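Local coordinates for protein cytochrome P450 RhF (Acinetobacter radioresistens, PDB 6RO8) that probably oxidises organic substrates as the heme domain of a class VII cytochrome P450, a longer protein that also carries iron-sulfur and flavin reductase parts, at residues A[86-91]-A[113-118]; A[160-165]-A[425-430]; A[172-177]-A[185-190]. All blocks are in the same frame, centred on the assembly; numbering follows the deposited sequence.

Contact 1 (A[86-91]-A[113-118]); sequences NALEKL and LVNEDE. With HEM (protoporphyrin IX containing Fe), chain B; HIS (histidine), chain C.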
loop_
_atom_site.group_PDB
_atom_site.type_symbol
_atom_site.label_atom_id
_atom_site.label_comp_id
_atom_site.label_asym_id
_atom_site.label_seq_id
_atom_site.Cartn_x
_atom_site.Cartn_y
_atom_site.Cartn_z
ATOM N N ASN A 86 -10.270 11.710 2.697
ATOM C CA ASN A 86 -9.604 11.840 1.417
ATOM C C ASN A 86 -8.646 10.691 1.105
ATOM O O ASN A 86 -7.986 10.741 0.064
ATOM C CB ASN A 86 -8.841 13.169 1.361
ATOM C CG ASN A 86 -7.716 13.230 2.376
ATOM O OD1 ASN A 86 -7.741 12.530 3.398
ATOM N ND2 ASN A 86 -6.709 14.035 2.087
ATOM N N ALA A 87 -8.561 9.652 1.947
ATOM C CA ALA A 87 -7.526 8.637 1.751
ATOM C C ALA A 87 -7.656 7.922 0.409
ATOM O O ALA A 87 -6.654 7.428 -0.120
ATOM C CB ALA A 87 -7.538 7.617 2.895
ATOM N N LEU A 88 -8.866 7.849 -0.154
ATOM C CA LEU A 88 -9.063 7.219 -1.457
ATOM C C LEU A 88 -9.577 8.210 -2.494
ATOM O O LEU A 88 -10.028 7.809 -3.577
ATOM C CB LEU A 88 -10.012 6.030 -1.347
ATOM C CG LEU A 88 -9.590 4.888 -0.421
ATOM C CD1 LEU A 88 -10.741 3.903 -0.329
ATOM C CD2 LEU A 88 -8.263 4.187 -0.884
ATOM N N GLU A 89 -9.485 9.497 -2.184
ATOM C CA GLU A 89 -9.925 10.549 -3.078
ATOM C C GLU A 89 -9.004 10.673 -4.286
ATOM O O GLU A 89 -7.788 10.498 -4.187
ATOM C CB GLU A 89 -9.972 11.849 -2.289
ATOM C CG GLU A 89 -10.297 13.123 -3.042
ATOM C CD GLU A 89 -10.135 14.309 -2.132
ATOM O OE1 GLU A 89 -9.029 14.885 -2.098
ATOM O OE2 GLU A 89 -11.096 14.629 -1.409
ATOM N N LYS A 90 -9.588 10.999 -5.434
ATOM C CA LYS A 90 -8.798 11.065 -6.652
ATOM C C LYS A 90 -7.899 12.293 -6.614
ATOM O O LYS A 90 -8.352 13.408 -6.360
ATOM C CB LYS A 90 -9.693 11.086 -7.887
ATOM C CG LYS A 90 -8.873 11.169 -9.165
ATOM C CD LYS A 90 -9.671 10.976 -10.449
ATOM C CE LYS A 90 -8.756 10.880 -11.689
ATOM N NZ LYS A 90 -8.074 12.137 -12.134
ATOM N N LEU A 91 -6.609 12.080 -6.843
ATOM C CA LEU A 91 -5.646 13.143 -6.606
ATOM C C LEU A 91 -5.882 14.315 -7.547
ATOM O O LEU A 91 -6.098 15.450 -7.108
ATOM C CB LEU A 91 -4.234 12.594 -6.762
ATOM C CG LEU A 91 -3.151 13.552 -6.317
ATOM C CD1 LEU A 91 -3.242 13.744 -4.815
ATOM C CD2 LEU A 91 -1.842 12.929 -6.702
ATOM N N LEU A 113 -13.384 1.173 4.787
ATOM C CA LEU A 113 -12.811 1.274 6.120
ATOM C C LEU A 113 -11.719 2.325 6.193
ATOM O O LEU A 113 -11.724 3.157 7.107
ATOM C CB LEU A 113 -12.248 -0.079 6.564
ATOM C CG LEU A 113 -13.256 -1.095 7.097
ATOM C CD1 LEU A 113 -12.542 -2.349 7.562
ATOM C CD2 LEU A 113 -14.064 -0.494 8.228
ATOM N N VAL A 114 -10.793 2.323 5.229
ATOM C CA VAL A 114 -9.575 3.113 5.375
ATOM C C VAL A 114 -9.887 4.594 5.273
ATOM O O VAL A 114 -9.155 5.422 5.821
ATOM C CB VAL A 114 -8.510 2.670 4.345
ATOM C CG1 VAL A 114 -8.858 3.164 2.939
ATOM C CG2 VAL A 114 -7.087 3.095 4.790
ATOM N N ASN A 115 -10.974 4.952 4.595
ATOM C CA ASN A 115 -11.380 6.341 4.423
ATOM C C ASN A 115 -12.703 6.654 5.106
ATOM O O ASN A 115 -13.293 7.710 4.842
ATOM C CB ASN A 115 -11.455 6.710 2.934
ATOM C CG ASN A 115 -12.597 6.019 2.197
ATOM O OD1 ASN A 115 -13.134 4.997 2.640
ATOM N ND2 ASN A 115 -12.972 6.582 1.055
ATOM N N GLU A 116 -13.193 5.759 5.960
ATOM C CA GLU A 116 -14.369 6.076 6.751
ATOM C C GLU A 116 -13.954 6.883 7.968
ATOM O O GLU A 116 -12.855 6.738 8.498
ATOM C CB GLU A 116 -15.129 4.823 7.177
ATOM C CG GLU A 116 -16.443 5.125 7.914
ATOM C CD GLU A 116 -17.460 5.861 7.064
ATOM O OE1 GLU A 116 -18.309 5.198 6.439
ATOM O OE2 GLU A 116 -17.417 7.106 7.033
ATOM N N ASP A 117 -14.843 7.757 8.398
ATOM C CA ASP A 117 -14.406 8.902 9.162
ATOM C C ASP A 117 -14.696 8.826 10.641
ATOM O O ASP A 117 -14.094 9.579 11.414
ATOM C CB ASP A 117 -15.077 10.163 8.621
ATOM C CG ASP A 117 -14.171 11.309 8.656
ATOM O OD1 ASP A 117 -13.860 11.749 9.775
ATOM O OD2 ASP A 117 -13.723 11.724 7.572
ATOM N N GLU A 118 -15.561 7.951 11.045
ATOM C CA GLU A 118 -16.501 8.466 12.012
ATOM C C GLU A 118 -16.057 8.340 13.454
ATOM O O GLU A 118 -14.986 7.787 13.744
ATOM C CB GLU A 118 -17.837 7.750 11.820
ATOM C CG GLU A 118 -19.097 8.560 12.114
ATOM C CD GLU A 118 -19.719 9.145 10.871
ATOM O OE1 GLU A 118 -19.961 10.370 10.833
ATOM O OE2 GLU A 118 -19.935 8.375 9.913
HETATM C CHA HEM B . -5.093 0.216 6.247
HETATM C CHB HEM B . -0.649 -0.293 4.327
HETATM C CHC HEM B . -1.576 -4.939 3.171
HETATM C CHD HEM B . -6.144 -4.232 4.666
HETATM C C1A HEM B . -3.816 0.505 5.818
HETATM C C2A HEM B . -3.127 1.780 5.909
HETATM C C3A HEM B . -1.915 1.639 5.384
HETATM C C4A HEM B . -1.768 0.269 4.923
HETATM C CMA HEM B . -0.861 2.762 5.288
HETATM C CAA HEM B . -3.689 3.083 6.523
HETATM C CBA HEM B . -3.146 3.176 7.935
HETATM C CGA HEM B . -3.699 4.370 8.663
HETATM O O1A HEM B . -4.480 5.145 8.059
HETATM O O2A HEM B . -3.352 4.534 9.857
HETATM C C1B HEM B . -0.484 -1.601 3.936
HETATM C C2B HEM B . 0.768 -2.205 3.522
HETATM C C3B HEM B . 0.511 -3.492 3.185
HETATM C C4B HEM B . -0.911 -3.740 3.386
HETATM C CMB HEM B . 2.118 -1.439 3.490
HETATM C CAB HEM B . 1.474 -4.602 2.701
HETATM C CBB HEM B . 2.805 -4.529 2.715
HETATM C C1C HEM B . -2.901 -5.163 3.471
HETATM C C2C HEM B . -3.663 -6.384 3.270
HETATM C C3C HEM B . -4.926 -6.157 3.699
HETATM C C4C HEM B . -4.998 -4.806 4.177
HETATM C CMC HEM B . -3.070 -7.680 2.675
HETATM C CAC HEM B . -6.183 -7.069 3.742
HETATM C CBC HEM B . -6.184 -8.320 3.279
HETATM C C1D HEM B . -6.277 -2.974 5.198
HETATM C C2D HEM B . -7.493 -2.407 5.732
HETATM C C3D HEM B . -7.210 -1.189 6.178
HETATM C C4D HEM B . -5.795 -0.928 5.943
HETATM C CMD HEM B . -8.882 -3.080 5.780
HETATM C CAD HEM B . -8.249 -0.231 6.805
HETATM C CBD HEM B . -8.386 -0.433 8.308
HETATM C CGD HEM B . -9.028 0.794 8.913
HETATM O O1D HEM B . -9.353 1.730 8.152
HETATM O O2D HEM B . -9.212 0.857 10.154
HETATM N NA HEM B . -2.960 -0.383 5.199
HETATM N NB HEM B . -1.479 -2.563 3.840
HETATM N NC HEM B . -3.758 -4.227 4.024
HETATM N ND HEM B . -5.259 -2.044 5.347
HETATM FE FE HEM B . -3.367 -2.340 4.598
HETATM N N HIS C . -4.795 0.601 -0.918
HETATM C CA HIS C . -3.829 0.624 0.174
HETATM C C HIS C . -3.183 -0.745 0.370
HETATM O O HIS C . -2.427 -0.935 1.332
HETATM C CB HIS C . -4.499 1.079 1.472
HETATM C CG HIS C . -5.871 0.514 1.674
HETATM N ND1 HIS C . -6.247 -0.130 2.835
HETATM C CD2 HIS C . -6.955 0.494 0.864
HETATM C CE1 HIS C . -7.506 -0.520 2.730
HETATM N NE2 HIS C . -7.958 -0.153 1.544
HETATM O OXT HIS C . -3.405 -1.665 -0.418
HETATM O O HOH W 1 -11.267 8.489 0.146
HETATM O O HOH W 2 -4.180 -1.482 2.623
#

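Contact 2 (A[160-165]-A[425-430]); sequences RADLVQ and ALWTEW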
loop_
_atom_site.group_PDB
_atom_site.type_symbol
_atom_site.label_atom_id
_atom_site.label_comp_id
_atom_site.label_asym_id
_atom_site.label_seq_id
_atom_site.Cartn_x
_atom_site.Cartn_y
_atom_site.Cartn_z
ATOM N N ARG A 160 17.784 -17.481 -15.016
ATOM C CA ARG A 160 17.336 -16.172 -14.583
ATOM C C ARG A 160 15.818 -16.164 -14.585
ATOM O O ARG A 160 15.175 -17.080 -15.105
ATOM C CB ARG A 160 17.855 -15.052 -15.498
ATOM C CG ARG A 160 19.363 -14.910 -15.546
ATOM C CD ARG A 160 19.778 -13.513 -15.991
ATOM N NE ARG A 160 20.301 -13.520 -17.350
ATOM C CZ ARG A 160 19.542 -13.439 -18.438
ATOM N NH1 ARG A 160 18.222 -13.335 -18.318
ATOM N NH2 ARG A 160 20.103 -13.458 -19.644
ATOM N N ALA A 161 15.251 -15.103 -14.019
ATOM C CA ALA A 161 13.808 -14.912 -13.996
ATOM C C ALA A 161 13.539 -13.498 -13.513
ATOM O O ALA A 161 14.406 -12.853 -12.919
ATOM C CB ALA A 161 13.103 -15.931 -13.092
ATOM N N ASP A 162 12.341 -13.011 -13.806
ATOM C CA ASP A 162 11.846 -11.762 -13.239
ATOM C C ASP A 162 10.850 -12.198 -12.172
ATOM O O ASP A 162 9.732 -12.621 -12.485
ATOM C CB ASP A 162 11.242 -10.872 -14.326
ATOM C CG ASP A 162 10.240 -9.860 -13.799
ATOM O OD1 ASP A 162 10.323 -9.434 -12.624
ATOM O OD2 ASP A 162 9.347 -9.499 -14.582
ATOM N N LEU A 163 11.283 -12.135 -10.907
ATOM C CA LEU A 163 10.456 -12.650 -9.824
ATOM C C LEU A 163 9.080 -12.009 -9.814
ATOM O O LEU A 163 8.110 -12.648 -9.391
ATOM C CB LEU A 163 11.135 -12.432 -8.473
ATOM C CG LEU A 163 12.496 -13.115 -8.332
ATOM C CD1 LEU A 163 13.089 -12.975 -6.925
ATOM C CD2 LEU A 163 12.448 -14.582 -8.773
ATOM N N VAL A 164 8.972 -10.751 -10.259
ATOM C CA VAL A 164 7.664 -10.101 -10.297
ATOM C C VAL A 164 6.703 -10.934 -11.134
ATOM O O VAL A 164 5.629 -11.340 -10.670
ATOM C CB VAL A 164 7.776 -8.662 -10.838
ATOM C CG1 VAL A 164 6.384 -8.084 -11.062
ATOM C CG2 VAL A 164 8.571 -7.778 -9.881
ATOM N N GLN A 165 7.104 -11.243 -12.366
ATOM C CA GLN A 165 6.245 -11.996 -13.267
ATOM C C GLN A 165 6.136 -13.471 -12.897
ATOM O O GLN A 165 5.107 -14.085 -13.185
ATOM C CB GLN A 165 6.728 -11.838 -14.711
ATOM C CG GLN A 165 5.590 -11.896 -15.725
ATOM C CD GLN A 165 4.375 -11.047 -15.323
ATOM O OE1 GLN A 165 3.230 -11.523 -15.366
ATOM N NE2 GLN A 165 4.622 -9.784 -14.931
ATOM N N ALA A 425 9.766 -4.660 -12.468
ATOM C CA ALA A 425 10.451 -5.921 -12.671
ATOM C C ALA A 425 11.495 -6.115 -11.579
ATOM O O ALA A 425 11.964 -5.150 -10.962
ATOM C CB ALA A 425 11.112 -5.975 -14.055
ATOM N N LEU A 426 11.851 -7.383 -11.335
ATOM C CA LEU A 426 12.911 -7.747 -10.392
ATOM C C LEU A 426 13.733 -8.867 -11.046
ATOM O O LEU A 426 13.530 -10.055 -10.779
ATOM C CB LEU A 426 12.338 -8.170 -9.035
ATOM C CG LEU A 426 13.339 -8.139 -7.872
ATOM C CD1 LEU A 426 13.825 -6.719 -7.574
ATOM C CD2 LEU A 426 12.789 -8.802 -6.612
ATOM N N TRP A 427 14.671 -8.489 -11.910
ATOM C CA TRP A 427 15.453 -9.471 -12.653
ATOM C C TRP A 427 16.604 -10.012 -11.807
ATOM O O TRP A 427 17.299 -9.272 -11.105
ATOM C CB TRP A 427 15.965 -8.863 -13.962
ATOM C CG TRP A 427 14.944 -8.996 -15.041
ATOM C CD1 TRP A 427 14.145 -8.013 -15.543
ATOM C CD2 TRP A 427 14.572 -10.201 -15.724
ATOM N NE1 TRP A 427 13.307 -8.529 -16.507
ATOM C CE2 TRP A 427 13.556 -9.870 -16.638
ATOM C CE3 TRP A 427 15.014 -11.524 -15.662
ATOM C CZ2 TRP A 427 12.971 -10.813 -17.472
ATOM C CZ3 TRP A 427 14.426 -12.461 -16.487
ATOM C CH2 TRP A 427 13.418 -12.102 -17.380
ATOM N N THR A 428 16.813 -11.316 -11.897
ATOM C CA THR A 428 17.516 -12.039 -10.851
ATOM C C THR A 428 18.052 -13.348 -11.418
ATOM O O THR A 428 17.444 -13.936 -12.317
ATOM C CB THR A 428 16.563 -12.267 -9.675
ATOM O OG1 THR A 428 17.185 -13.092 -8.693
ATOM C CG2 THR A 428 15.333 -12.934 -10.153
ATOM N N GLU A 429 19.207 -13.786 -10.911
ATOM C CA GLU A 429 19.930 -14.893 -11.527
ATOM C C GLU A 429 20.609 -15.765 -10.477
ATOM O O GLU A 429 20.811 -15.348 -9.333
ATOM C CB GLU A 429 20.996 -14.395 -12.498
ATOM C CG GLU A 429 21.953 -13.384 -11.896
ATOM C CD GLU A 429 22.939 -12.848 -12.917
ATOM O OE1 GLU A 429 22.784 -13.178 -14.112
ATOM O OE2 GLU A 429 23.866 -12.104 -12.528
ATOM N N TRP A 430 20.994 -16.975 -10.892
ATOM C CA TRP A 430 21.629 -17.957 -10.003
ATOM C C TRP A 430 22.209 -19.109 -10.828
ATOM O O TRP A 430 22.312 -19.028 -12.058
ATOM C CB TRP A 430 20.635 -18.479 -8.971
ATOM C CG TRP A 430 19.463 -19.290 -9.525
ATOM C CD1 TRP A 430 19.283 -20.639 -9.421
ATOM C CD2 TRP A 430 18.295 -18.788 -10.207
ATOM N NE1 TRP A 430 18.094 -21.010 -10.004
ATOM C CE2 TRP A 430 17.472 -19.895 -10.500
ATOM C CE3 TRP A 430 17.877 -17.516 -10.609
ATOM C CZ2 TRP A 430 16.249 -19.765 -11.165
ATOM C CZ3 TRP A 430 16.667 -17.390 -11.282
ATOM C CH2 TRP A 430 15.869 -18.505 -11.549
#

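Contact 3 (A[172-177]-A[185-190]); sequences PLMVAL and DDMQEL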
loop_
_atom_site.group_PDB
_atom_site.type_symbol
_atom_site.label_atom_id
_atom_site.label_comp_id
_atom_site.label_asym_id
_atom_site.label_seq_id
_atom_site.Cartn_x
_atom_site.Cartn_y
_atom_site.Cartn_z
ATOM N N PRO A 172 0.337 -13.019 -4.170
ATOM C CA PRO A 172 -0.466 -12.164 -3.280
ATOM C C PRO A 172 -1.877 -11.976 -3.781
ATOM O O PRO A 172 -2.816 -11.978 -2.973
ATOM C CB PRO A 172 0.311 -10.840 -3.262
ATOM C CG PRO A 172 1.676 -11.223 -3.617
ATOM C CD PRO A 172 1.534 -12.306 -4.633
ATOM N N LEU A 173 -2.049 -11.836 -5.103
ATOM C CA LEU A 173 -3.384 -11.760 -5.686
ATOM C C LEU A 173 -4.207 -12.993 -5.331
ATOM O O LEU A 173 -5.310 -12.881 -4.784
ATOM C CB LEU A 173 -3.283 -11.604 -7.200
ATOM C CG LEU A 173 -4.647 -11.586 -7.907
ATOM C CD1 LEU A 173 -5.535 -10.485 -7.319
ATOM C CD2 LEU A 173 -4.518 -11.407 -9.425
ATOM N N MET A 174 -3.676 -14.185 -5.621
ATOM C CA MET A 174 -4.400 -15.414 -5.320
ATOM C C MET A 174 -4.727 -15.530 -3.837
ATOM O O MET A 174 -5.846 -15.902 -3.464
ATOM C CB MET A 174 -3.580 -16.614 -5.758
ATOM C CG MET A 174 -3.839 -17.050 -7.152
ATOM S SD MET A 174 -2.585 -18.276 -7.482
ATOM C CE MET A 174 -1.302 -17.262 -8.211
ATOM N N VAL A 175 -3.752 -15.251 -2.978
ATOM C CA VAL A 175 -3.995 -15.283 -1.541
ATOM C C VAL A 175 -5.158 -14.353 -1.190
ATOM O O VAL A 175 -6.102 -14.741 -0.478
ATOM C CB VAL A 175 -2.698 -14.923 -0.789
ATOM C CG1 VAL A 175 -2.951 -14.718 0.684
ATOM C CG2 VAL A 175 -1.638 -16.025 -1.023
ATOM N N ALA A 176 -5.137 -13.132 -1.746
ATOM C CA ALA A 176 -6.193 -12.158 -1.468
ATOM C C ALA A 176 -7.568 -12.698 -1.850
ATOM O O ALA A 176 -8.484 -12.747 -1.018
ATOM C CB ALA A 176 -5.905 -10.850 -2.205
ATOM N N LEU A 177 -7.737 -13.073 -3.122
ATOM C CA LEU A 177 -8.984 -13.691 -3.562
ATOM C C LEU A 177 -9.429 -14.767 -2.589
ATOM O O LEU A 177 -10.598 -14.816 -2.200
ATOM C CB LEU A 177 -8.811 -14.286 -4.956
ATOM C CG LEU A 177 -8.457 -13.259 -6.010
ATOM C CD1 LEU A 177 -8.127 -13.971 -7.309
ATOM C CD2 LEU A 177 -9.630 -12.358 -6.165
ATOM N N ASP A 185 -10.746 -15.511 -11.333
ATOM C CA ASP A 185 -10.865 -15.727 -12.768
ATOM C C ASP A 185 -9.711 -15.011 -13.449
ATOM O O ASP A 185 -8.573 -15.125 -12.987
ATOM C CB ASP A 185 -12.222 -15.279 -13.322
ATOM C CG ASP A 185 -12.629 -13.906 -12.867
ATOM O OD1 ASP A 185 -11.975 -13.357 -11.961
ATOM O OD2 ASP A 185 -13.621 -13.388 -13.421
ATOM N N ASP A 186 -9.976 -14.287 -14.538
ATOM C CA ASP A 186 -8.892 -13.679 -15.304
ATOM C C ASP A 186 -8.023 -12.814 -14.400
ATOM O O ASP A 186 -8.470 -11.787 -13.882
ATOM C CB ASP A 186 -9.439 -12.874 -16.480
ATOM C CG ASP A 186 -8.409 -12.693 -17.589
ATOM O OD1 ASP A 186 -7.209 -12.946 -17.341
ATOM O OD2 ASP A 186 -8.802 -12.286 -18.709
ATOM N N MET A 187 -6.786 -13.250 -14.178
ATOM C CA MET A 187 -5.916 -12.554 -13.248
ATOM C C MET A 187 -5.189 -11.404 -13.911
ATOM O O MET A 187 -4.880 -10.409 -13.245
ATOM C CB MET A 187 -4.918 -13.531 -12.650
ATOM C CG MET A 187 -5.602 -14.718 -12.051
ATOM S SD MET A 187 -5.594 -14.629 -10.267
ATOM C CE MET A 187 -3.840 -14.872 -9.991
ATOM N N GLN A 188 -4.894 -11.521 -15.205
ATOM C CA GLN A 188 -4.390 -10.357 -15.914
ATOM C C GLN A 188 -5.457 -9.273 -15.988
ATOM O O GLN A 188 -5.135 -8.078 -15.936
ATOM C CB GLN A 188 -3.890 -10.754 -17.306
ATOM C CG GLN A 188 -2.466 -11.348 -17.320
ATOM C CD GLN A 188 -1.386 -10.391 -16.781
ATOM O OE1 GLN A 188 -1.569 -9.167 -16.759
ATOM N NE2 GLN A 188 -0.254 -10.953 -16.348
ATOM N N GLU A 189 -6.732 -9.666 -16.062
ATOM C CA GLU A 189 -7.813 -8.686 -16.035
ATOM C C GLU A 189 -7.961 -8.075 -14.648
ATOM O O GLU A 189 -8.126 -6.856 -14.505
ATOM C CB GLU A 189 -9.117 -9.337 -16.479
ATOM C CG GLU A 189 -10.105 -8.374 -17.117
ATOM C CD GLU A 189 -9.620 -7.805 -18.448
ATOM O OE1 GLU A 189 -8.645 -8.345 -19.026
ATOM O OE2 GLU A 189 -10.221 -6.812 -18.918
ATOM N N LEU A 190 -7.920 -8.911 -13.609
ATOM C CA LEU A 190 -7.904 -8.386 -12.251
ATOM C C LEU A 190 -6.730 -7.450 -12.054
ATOM O O LEU A 190 -6.846 -6.421 -11.374
ATOM C CB LEU A 190 -7.832 -9.526 -11.246
ATOM C CG LEU A 190 -9.204 -10.074 -10.889
ATOM C CD1 LEU A 190 -9.086 -11.507 -10.418
ATOM C CD2 LEU A 190 -9.802 -9.201 -9.827
#

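Contact 1 (A[86-91]-A[113-118])
Water 1 joins the two loops by accepting hydrogens from Leu-88 N on one side and Asn-115 ND2 on the other, with 2.7 Å between ND2 and the water oxygen. No direct hydrogen bond crosses between the segments. The other end of the Asn-115 amide is held from Thr-112 N through OD1, so both ends of the group are tied and its rotation is fixed. Leu-88 lies roughly perpendicular to this side chain and sets its CD1 3.8 Å from Asn-115 CG. The same methyl meets Val-114 CG1, also at 3.8 Å, while the methyl of Ala-87 rests on Asn-115 CB.

Val-114 is turned with CG1 between its backbone N and carbonyl carbon (chi1 74°), and this splits its two methyls between different neighbours. CG1 faces Leu-88 and lies 3.7 Å from NE2 of the bound histidine; CG2 lies 3.8 Å from heme CHA. A type I turn from Leu-113 to Glu-116 presents the valine. These loops flank helix 96-104, probably the B' region, and build part of the distal wall of a P450 heme pocket, where water 2 sits on the iron.

Contact 2 (A[160-165]-A[425-430])
Asp-162 and Leu-426 lock the helix end of this contact, with Leu-426 N donating to Asp-162 OD1 in a nearly straight bond (2.9 Å, 174°). Asp-162 carries CG opposite its backbone N, which sends OD1 to that donor; the N-H comes from above the carboxylate plane, 45° out of it. OD1 also takes a weak capping bond from Val-164 N, because Asp-162 is the N-cap of helix 163-168. Leu-163 N returns a bond to Leu-426 O at 3.1 Å. The packed side is that of Ala-161, Thr-428, Leu-163 and Leu-426: Leu-163 lies crosswise to Thr-428 with CG against CG2, and Val-164 CG2 packs on Leu-426 CB. Leu-283 and Leu-287 of helix 273-288 cover Leu-426 and Thr-428 there.

Strands 160-162 and 427-429 run antiparallel, joined by Ala-161 N to Thr-428 O (3.0 Å) and a weak return bond from Thr-428 N to Ala-161 O. With strand 406-407 they form the small three-stranded sheet that ties the end of the heme domain to the region ahead of what is probably its E helix.

Arg-160, Trp-427 and Glu-429 make up the solvent side. Its one snug spot is a CH-pi contact, Asp-162 CB lying over the six-membered ring of Trp-427, 3.6 Å from its centroid. Looser are Arg-160 and Glu-429, which extend alongside one another in the same direction: Arg-160 NE is 4.1 Å from Glu-429 OE1, too far for a salt bridge, and the guanidinium and carboxylate planes are 42° apart.

Contact 3 (A[172-177]-A[185-190])
Met-187 and Leu-173 overlap lengthwise, each running counter to the other, and the rest of the contact is arranged round that overlap. The thioether of Met-187 is bent twice, at chi2 (-106°) and again at chi3, which folds its end in among the side chains of helix 170-179. Its sulfur comes 3.5 Å from Leu-173 CD2, and its methyl CE touches the same branch. Leu-173 makes this possible by carrying CG opposite its backbone N (chi1 177°), which extends CD2 toward helix 187-202.

Met-174 meets Met-187 differently: the two cross almost squarely, with Met-174 CG 3.6 Å from Met-187 CE and the two terminal methyls also adjacent. One turn further on, Leu-177 approaches Met-187 obliquely, bringing CD1 to 3.9 Å from SD. The same CD1 meets Leu-190 CD1 tip to tip, at 4.1 Å.

These residues join helix 170-179 to the start of helix 187-202, probably helices E and F of the P450 fold, across the short connection between them. The far side of helix 170-179 packs through Val-175 on helix 134-155 and helix 384-401. Between the two segments everything that touches is hydrocarbon or thioether sulfur and no hydrogen bond crosses, so the helices are held here by nondirectional apolar packing, with the flexible methionine chain shaped to fit its leucine neighbours.

Only contact 1 reaches the active site: Val-114 touches both the heme and the bound histidine, near the water on the iron. Contact 3 stands back from it, the side chain of Leu-177 about 11 Å from the heme and that of Leu-173 about 11 Å from the histidine. Contact 2 is peripheral, its centre about 35 Å from that of contact 1 and on the opposite side of the chain's centre. Contacts 2 and 3 adjoin, centres about 20 Å apart: helices 163-168 and 170-179 are consecutive, and Gln-165 packs on Gln-188. Helix 187-202 also links contact 3 with contact 1, its Trp-202 meeting Leu-88.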